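Local coordinates for protein Aac(6')-ib (Escherichia coli, PDB 2BUE) that probably transfers the acetyl group of acetyl-CoA to the 6'-amino group of aminoglycoside antibiotics such as kanamycin B, conferring resistance to them, at residues 31-44 with 58-70. The protein carries 2 engineered substitutions. Sequence-based numbering, arbitrary orientation.
Sequences MTEHDLAMLYEWLN and RPTLADVQEQYLP. With RIO (ribostamycin), chain C.
Asn44 ND2 spends its two N-H groups on two backbone carbonyls, one on each side of the contact, and shows how a single amide can tie a helix end to a neighbouring loop. Towards Pro59 O the bond is nearly straight (172°), 3.0 Å from ND2, and lies in both the carbonyl and the amide plane; the other goes to Tyr40 O, one turn back in helix 36-43, which Asn44 follows. With both bonds made, the amide can hardly rotate. Arg58, extended from CG to NE and then turned at chi4 (-76°), brings NH2 to donate to Asn44 O at 2.9 Å along a bent path, while a water joins that NH2 to Asn44 OD1.

Next to this polar end, the Tyr40 ring lies over the start of helix 61-68. Leu61 CB sits 3.9 Å from the ring centroid, almost exactly on its normal, in a CH-pi contact, and Pro59 O faces the ring edge in plane. A water links Tyr40 OH to Leu61 N, and the capping box of Thr60 and Asp63 closes the same helix end.

Further along, Val64 is a knob in a hole formed by Leu36, Leu39, Tyr40 and Leu43. Its CG2 points to Leu43 CD1 (3.9 Å), whereas CG1 turns to Leu36 and Leu39. Leu39 CD2 then meets Tyr68 CG at 3.7 Å, the two side chains crossing at about a right angle, and Leu43 CD1 approaches the ring off-centre. Both methyls lie on one side of the ring plane, ribostamycin C1 on the other; Tyr68 OH receives ribostamycin O1 at 3.1 Å and is also hydrogen-bonded to Trp52 NE1. Helices 36-43 and 61-68, inclined at 120°, lie between the first two strands of the GNAT fold, 26-30 and 78-85, and supply Tyr68 to the ribostamycin pocket.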
loop_
_atom_site.group_PDB
_atom_site.type_symbol
_atom_site.label_atom_id
_atom_site.label_comp_id
_atom_site.label_asym_id
_atom_site.label_seq_id
_atom_site.Cartn_x
_atom_site.Cartn_y
_atom_site.Cartn_z
ATOM N N MET A 31 8.879 -0.360 9.048
ATOM C CA MET A 31 9.126 1.014 9.468
ATOM C C MET A 31 9.234 1.061 10.995
ATOM O O MET A 31 8.553 0.308 11.696
ATOM C CB MET A 31 7.956 1.895 9.015
ATOM C CG MET A 31 8.291 3.386 9.101
ATOM S SD MET A 31 6.956 4.468 8.613
ATOM C CE MET A 31 5.870 4.397 10.009
ATOM N N THR A 32 10.087 1.948 11.487
ATOM C CA THR A 32 10.230 2.179 12.921
ATOM C C THR A 32 9.896 3.627 13.258
ATOM O O THR A 32 9.815 4.488 12.360
ATOM C CB THR A 32 11.676 1.872 13.396
ATOM O OG1 THR A 32 12.541 2.944 13.010
ATOM C CG2 THR A 32 12.205 0.533 12.797
ATOM N N GLU A 33 9.745 3.906 14.555
ATOM C CA GLU A 33 9.590 5.301 15.017
ATOM C C GLU A 33 10.691 6.258 14.509
ATOM O O GLU A 33 10.449 7.460 14.358
ATOM C CB GLU A 33 9.489 5.382 16.552
ATOM C CG GLU A 33 10.754 4.944 17.255
ATOM C CD GLU A 33 10.630 4.947 18.771
ATOM O OE1 GLU A 33 9.798 5.715 19.317
ATOM O OE2 GLU A 33 11.378 4.168 19.408
ATOM N N HIS A 34 11.890 5.734 14.242
ATOM C CA HIS A 34 13.001 6.535 13.700
ATOM C C HIS A 34 12.812 7.025 12.270
ATOM O O HIS A 34 13.546 7.901 11.817
ATOM C CB HIS A 34 14.315 5.769 13.832
ATOM C CG HIS A 34 14.554 5.289 15.222
ATOM N ND1 HIS A 34 14.873 6.149 16.251
ATOM C CD2 HIS A 34 14.436 4.061 15.777
ATOM C CE1 HIS A 34 14.984 5.462 17.376
ATOM N NE2 HIS A 34 14.720 4.194 17.116
ATOM N N ASP A 35 11.826 6.454 11.572
ATOM C CA ASP A 35 11.511 6.828 10.200
ATOM C C ASP A 35 10.451 7.936 10.094
ATOM O O ASP A 35 10.157 8.405 8.984
ATOM C CB ASP A 35 11.006 5.596 9.425
ATOM C CG ASP A 35 12.068 4.498 9.303
ATOM O OD1 ASP A 35 13.230 4.821 8.953
ATOM O OD2 ASP A 35 11.725 3.325 9.577
ATOM N N LEU A 36 9.871 8.338 11.222
ATOM C CA LEU A 36 8.678 9.190 11.188
ATOM C C LEU A 36 8.992 10.588 10.653
ATOM O O LEU A 36 8.203 11.145 9.884
ATOM C CB LEU A 36 7.978 9.258 12.543
ATOM C CG LEU A 36 7.372 7.923 13.006
ATOM C CD1 LEU A 36 7.013 8.028 14.464
ATOM C CD2 LEU A 36 6.123 7.549 12.192
ATOM N N ALA A 37 10.144 11.132 11.029
ATOM C CA ALA A 37 10.537 12.461 10.497
ATOM C C ALA A 37 10.653 12.443 8.975
ATOM O O ALA A 37 10.148 13.366 8.276
ATOM C CB ALA A 37 11.867 12.925 11.129
ATOM N N MET A 38 11.299 11.384 8.472
ATOM C CA MET A 38 11.442 11.154 7.027
ATOM C C MET A 38 10.078 10.989 6.349
ATOM O O MET A 38 9.802 11.616 5.318
ATOM C CB MET A 38 12.324 9.930 6.775
ATOM C CG MET A 38 12.473 9.579 5.296
ATOM S SD MET A 38 13.507 8.117 5.073
ATOM C CE MET A 38 12.492 6.805 5.730
ATOM N N LEU A 39 9.210 10.172 6.933
ATOM C CA LEU A 39 7.851 9.997 6.389
ATOM C C LEU A 39 7.076 11.337 6.338
ATOM O O LEU A 39 6.407 11.646 5.343
ATOM C CB LEU A 39 7.102 8.921 7.186
ATOM C CG LEU A 39 5.687 8.633 6.690
ATOM C CD1 LEU A 39 5.744 8.067 5.252
ATOM C CD2 LEU A 39 4.999 7.687 7.692
ATOM N N TYR A 40 7.208 12.138 7.393
ATOM C CA TYR A 40 6.607 13.479 7.429
ATOM C C TYR A 40 7.078 14.320 6.232
ATOM O O TYR A 40 6.261 14.907 5.502
ATOM C CB TYR A 40 6.933 14.151 8.774
ATOM C CG TYR A 40 6.795 15.658 8.748
ATOM C CD1 TYR A 40 5.538 16.272 8.630
ATOM C CD2 TYR A 40 7.927 16.467 8.812
ATOM C CE1 TYR A 40 5.435 17.675 8.594
ATOM C CE2 TYR A 40 7.830 17.860 8.797
ATOM C CZ TYR A 40 6.592 18.454 8.690
ATOM O OH TYR A 40 6.482 19.820 8.660
ATOM N N GLU A 41 8.392 14.362 6.014
ATOM C CA GLU A 41 8.927 15.061 4.854
ATOM C C GLU A 41 8.268 14.545 3.556
ATOM O O GLU A 41 7.754 15.344 2.758
ATOM C CB GLU A 41 10.451 14.964 4.788
ATOM C CG GLU A 41 10.973 15.657 3.549
ATOM C CD GLU A 41 12.491 15.708 3.449
ATOM O OE1 GLU A 41 13.193 15.183 4.338
ATOM O OE2 GLU A 41 12.954 16.296 2.436
ATOM N N TRP A 42 8.276 13.218 3.371
ATOM C CA TRP A 42 7.655 12.593 2.188
ATOM C C TRP A 42 6.191 12.973 1.984
ATOM O O TRP A 42 5.780 13.310 0.858
ATOM C CB TRP A 42 7.765 11.068 2.276
ATOM C CG TRP A 42 9.161 10.540 2.156
ATOM C CD1 TRP A 42 10.302 11.242 1.860
ATOM C CD2 TRP A 42 9.544 9.173 2.301
ATOM N NE1 TRP A 42 11.388 10.380 1.820
ATOM C CE2 TRP A 42 10.944 9.103 2.086
ATOM C CE3 TRP A 42 8.832 7.992 2.596
ATOM C CZ2 TRP A 42 11.656 7.886 2.146
ATOM C CZ3 TRP A 42 9.537 6.777 2.659
ATOM C CH2 TRP A 42 10.939 6.737 2.420
ATOM N N LEU A 43 5.397 12.900 3.052
ATOM C CA LEU A 43 3.958 13.126 2.962
ATOM C C LEU A 43 3.592 14.574 2.602
ATOM O O LEU A 43 2.442 14.877 2.290
ATOM C CB LEU A 43 3.230 12.667 4.242
ATOM C CG LEU A 43 3.252 11.148 4.476
ATOM C CD1 LEU A 43 2.639 10.881 5.835
ATOM C CD2 LEU A 43 2.466 10.408 3.366
ATOM N N ASN A 44 4.588 15.452 2.657
ATOM C CA ASN A 44 4.413 16.842 2.255
ATOM C C ASN A 44 5.045 17.206 0.908
ATOM O O ASN A 44 5.093 18.398 0.524
ATOM C CB ASN A 44 4.902 17.759 3.388
ATOM C CG ASN A 44 3.909 17.805 4.545
ATOM O OD1 ASN A 44 2.903 18.522 4.485
ATOM N ND2 ASN A 44 4.184 17.045 5.597
ATOM N N ARG A 58 -1.140 16.874 3.676
ATOM C CA ARG A 58 -0.186 17.789 4.308
ATOM C C ARG A 58 -0.230 17.745 5.836
ATOM O O ARG A 58 -0.442 18.782 6.498
ATOM C CB ARG A 58 -0.355 19.211 3.777
ATOM C CG ARG A 58 -0.021 19.295 2.309
ATOM C CD ARG A 58 0.177 20.718 1.843
ATOM N NE ARG A 58 0.716 20.755 0.480
ATOM C CZ ARG A 58 1.980 20.492 0.158
ATOM N NH1 ARG A 58 2.362 20.542 -1.118
ATOM N NH2 ARG A 58 2.862 20.161 1.102
ATOM N N PRO A 59 0.028 16.560 6.410
ATOM C CA PRO A 59 0.012 16.408 7.859
ATOM C C PRO A 59 1.184 17.148 8.493
ATOM O O PRO A 59 2.263 17.266 7.882
ATOM C CB PRO A 59 0.222 14.907 8.050
ATOM C CG PRO A 59 1.052 14.525 6.864
ATOM C CD PRO A 59 0.457 15.322 5.729
ATOM N N THR A 60 0.976 17.628 9.710
ATOM C CA THR A 60 2.069 18.214 10.488
ATOM C C THR A 60 2.975 17.078 10.972
ATOM O O THR A 60 2.606 15.896 10.900
ATOM C CB THR A 60 1.534 18.948 11.737
ATOM O OG1 THR A 60 0.922 17.980 12.603
ATOM C CG2 THR A 60 0.561 20.066 11.366
ATOM N N LEU A 61 4.145 17.426 11.487
ATOM C CA LEU A 61 5.024 16.421 12.077
ATOM C C LEU A 61 4.297 15.676 13.203
ATOM O O LEU A 61 4.360 14.437 13.273
ATOM C CB LEU A 61 6.315 17.088 12.598
ATOM C CG LEU A 61 7.284 16.156 13.330
ATOM C CD1 LEU A 61 7.759 14.979 12.439
ATOM C CD2 LEU A 61 8.466 16.955 13.869
ATOM N N ALA A 62 3.606 16.425 14.072
ATOM C CA ALA A 62 2.833 15.805 15.171
ATOM C C ALA A 62 1.778 14.832 14.637
ATOM O O ALA A 62 1.596 13.738 15.200
ATOM C CB ALA A 62 2.155 16.873 16.034
ATOM N N ASP A 63 1.066 15.238 13.584
ATOM C CA ASP A 63 0.078 14.349 12.926
ATOM C C ASP A 63 0.734 13.032 12.538
ATOM O O ASP A 63 0.216 11.938 12.843
ATOM C CB ASP A 63 -0.488 14.986 11.662
ATOM C CG ASP A 63 -1.459 16.120 11.937
ATOM O OD1 ASP A 63 -1.955 16.238 13.087
ATOM O OD2 ASP A 63 -1.716 16.886 10.977
ATOM N N VAL A 64 1.888 13.122 11.880
ATOM C CA VAL A 64 2.545 11.903 11.381
ATOM C C VAL A 64 3.042 11.068 12.560
ATOM O O VAL A 64 2.928 9.830 12.561
ATOM C CB VAL A 64 3.686 12.219 10.386
ATOM C CG1 VAL A 64 4.449 10.931 9.993
ATOM C CG2 VAL A 64 3.150 12.893 9.132
ATOM N N GLN A 65 3.603 11.734 13.570
ATOM C CA GLN A 65 4.032 11.034 14.778
ATOM C C GLN A 65 2.898 10.309 15.500
ATOM O O GLN A 65 3.108 9.195 16.000
ATOM C CB GLN A 65 4.762 11.983 15.732
ATOM C CG GLN A 65 6.109 12.434 15.174
ATOM C CD GLN A 65 6.694 13.605 15.959
ATOM O OE1 GLN A 65 5.949 14.420 16.528
ATOM N NE2 GLN A 65 8.022 13.694 15.987
ATOM N N GLU A 66 1.731 10.945 15.564
ATOM C CA GLU A 66 0.556 10.405 16.258
ATOM C C GLU A 66 -0.162 9.317 15.475
ATOM O O GLU A 66 -0.771 8.419 16.079
ATOM C CB GLU A 66 -0.436 11.528 16.570
ATOM C CG GLU A 66 0.127 12.513 17.575
ATOM C CD GLU A 66 -0.726 13.763 17.767
ATOM O OE1 GLU A 66 -1.778 13.921 17.100
ATOM O OE2 GLU A 66 -0.329 14.591 18.619
ATOM N N GLN A 67 -0.107 9.404 14.151
ATOM C CA GLN A 67 -0.918 8.552 13.279
ATOM C C GLN A 67 -0.152 7.381 12.684
ATOM O O GLN A 67 -0.754 6.327 12.401
ATOM C CB GLN A 67 -1.544 9.376 12.157
ATOM C CG GLN A 67 -2.607 10.330 12.709
ATOM C CD GLN A 67 -3.079 11.363 11.723
ATOM O OE1 GLN A 67 -3.204 11.098 10.525
ATOM N NE2 GLN A 67 -3.363 12.559 12.229
ATOM N N TYR A 68 1.153 7.561 12.492
ATOM C CA TYR A 68 1.958 6.548 11.788
ATOM C C TYR A 68 2.947 5.797 12.687
ATOM O O TYR A 68 3.680 4.920 12.206
ATOM C CB TYR A 68 2.694 7.131 10.569
ATOM C CG TYR A 68 1.783 7.499 9.420
ATOM C CD1 TYR A 68 1.567 6.595 8.367
ATOM C CD2 TYR A 68 1.142 8.738 9.383
ATOM C CE1 TYR A 68 0.765 6.926 7.300
ATOM C CE2 TYR A 68 0.298 9.083 8.317
ATOM C CZ TYR A 68 0.115 8.165 7.282
ATOM O OH TYR A 68 -0.705 8.493 6.224
ATOM N N LEU A 69 2.976 6.124 13.986
ATOM C CA LEU A 69 3.806 5.353 14.911
ATOM C C LEU A 69 3.386 3.896 14.752
ATOM O O LEU A 69 2.187 3.630 14.777
ATOM C CB LEU A 69 3.567 5.812 16.347
ATOM C CG LEU A 69 4.462 5.174 17.418
ATOM C CD1 LEU A 69 5.935 5.545 17.234
ATOM C CD2 LEU A 69 3.921 5.580 18.807
ATOM N N PRO A 70 4.355 2.979 14.510
ATOM C CA PRO A 70 3.966 1.587 14.239
ATOM C C PRO A 70 2.994 0.996 15.275
ATOM O O PRO A 70 2.045 0.312 14.910
ATOM C CB PRO A 70 5.315 0.849 14.142
ATOM C CG PRO A 70 6.239 1.892 13.556
ATOM C CD PRO A 70 5.805 3.171 14.338
HETATM O O1 RIO C . -2.429 5.945 5.822
HETATM C C1 RIO C . -2.408 5.431 7.162
HETATM C C2 RIO C . -3.747 5.768 7.831
HETATM O O2 RIO C . -4.823 5.836 6.873
HETATM C C3 RIO C . -5.462 4.553 6.778
HETATM O O3 RIO C . -5.118 3.903 5.538
HETATM C C4 RIO C . -6.293 3.487 4.737
HETATM C C5 RIO C . -6.809 2.079 5.154
HETATM O O4 RIO C . -7.251 2.092 6.500
HETATM C C6 RIO C . -7.927 1.529 4.250
HETATM N N1 RIO C . -8.207 0.116 4.637
HETATM C C7 RIO C . -7.486 1.573 2.762
HETATM C C8 RIO C . -7.089 3.010 2.363
HETATM N N2 RIO C . -6.751 3.021 0.911
HETATM C C9 RIO C . -5.888 3.518 3.234
HETATM O O5 RIO C . -5.714 4.916 2.859
HETATM C C10 RIO C . -4.346 5.315 2.753
HETATM O O6 RIO C . -3.832 5.024 1.476
HETATM C C11 RIO C . -4.379 5.817 0.363
HETATM C C12 RIO C . -3.546 5.433 -0.884
HETATM N N3 RIO C . -3.975 4.128 -1.409
HETATM C C13 RIO C . -4.271 7.345 0.653
HETATM O O7 RIO C . -4.976 8.046 -0.399
HETATM C C14 RIO C . -4.895 7.669 2.032
HETATM O O8 RIO C . -4.848 9.091 2.344
HETATM C C15 RIO C . -4.245 6.821 3.137
HETATM N N4 RIO C . -4.853 7.055 4.447
HETATM C C16 RIO C . -5.018 3.767 8.039
HETATM O O9 RIO C . -6.194 3.495 8.785
HETATM C C17 RIO C . -4.222 4.784 8.876
HETATM O O10 RIO C . -5.165 5.478 9.741
HETATM O O HOH W 1 4.919 20.218 10.908
HETATM O O HOH W 2 -0.150 14.005 2.362
HETATM O O HOH W 3 2.863 21.091 3.547
#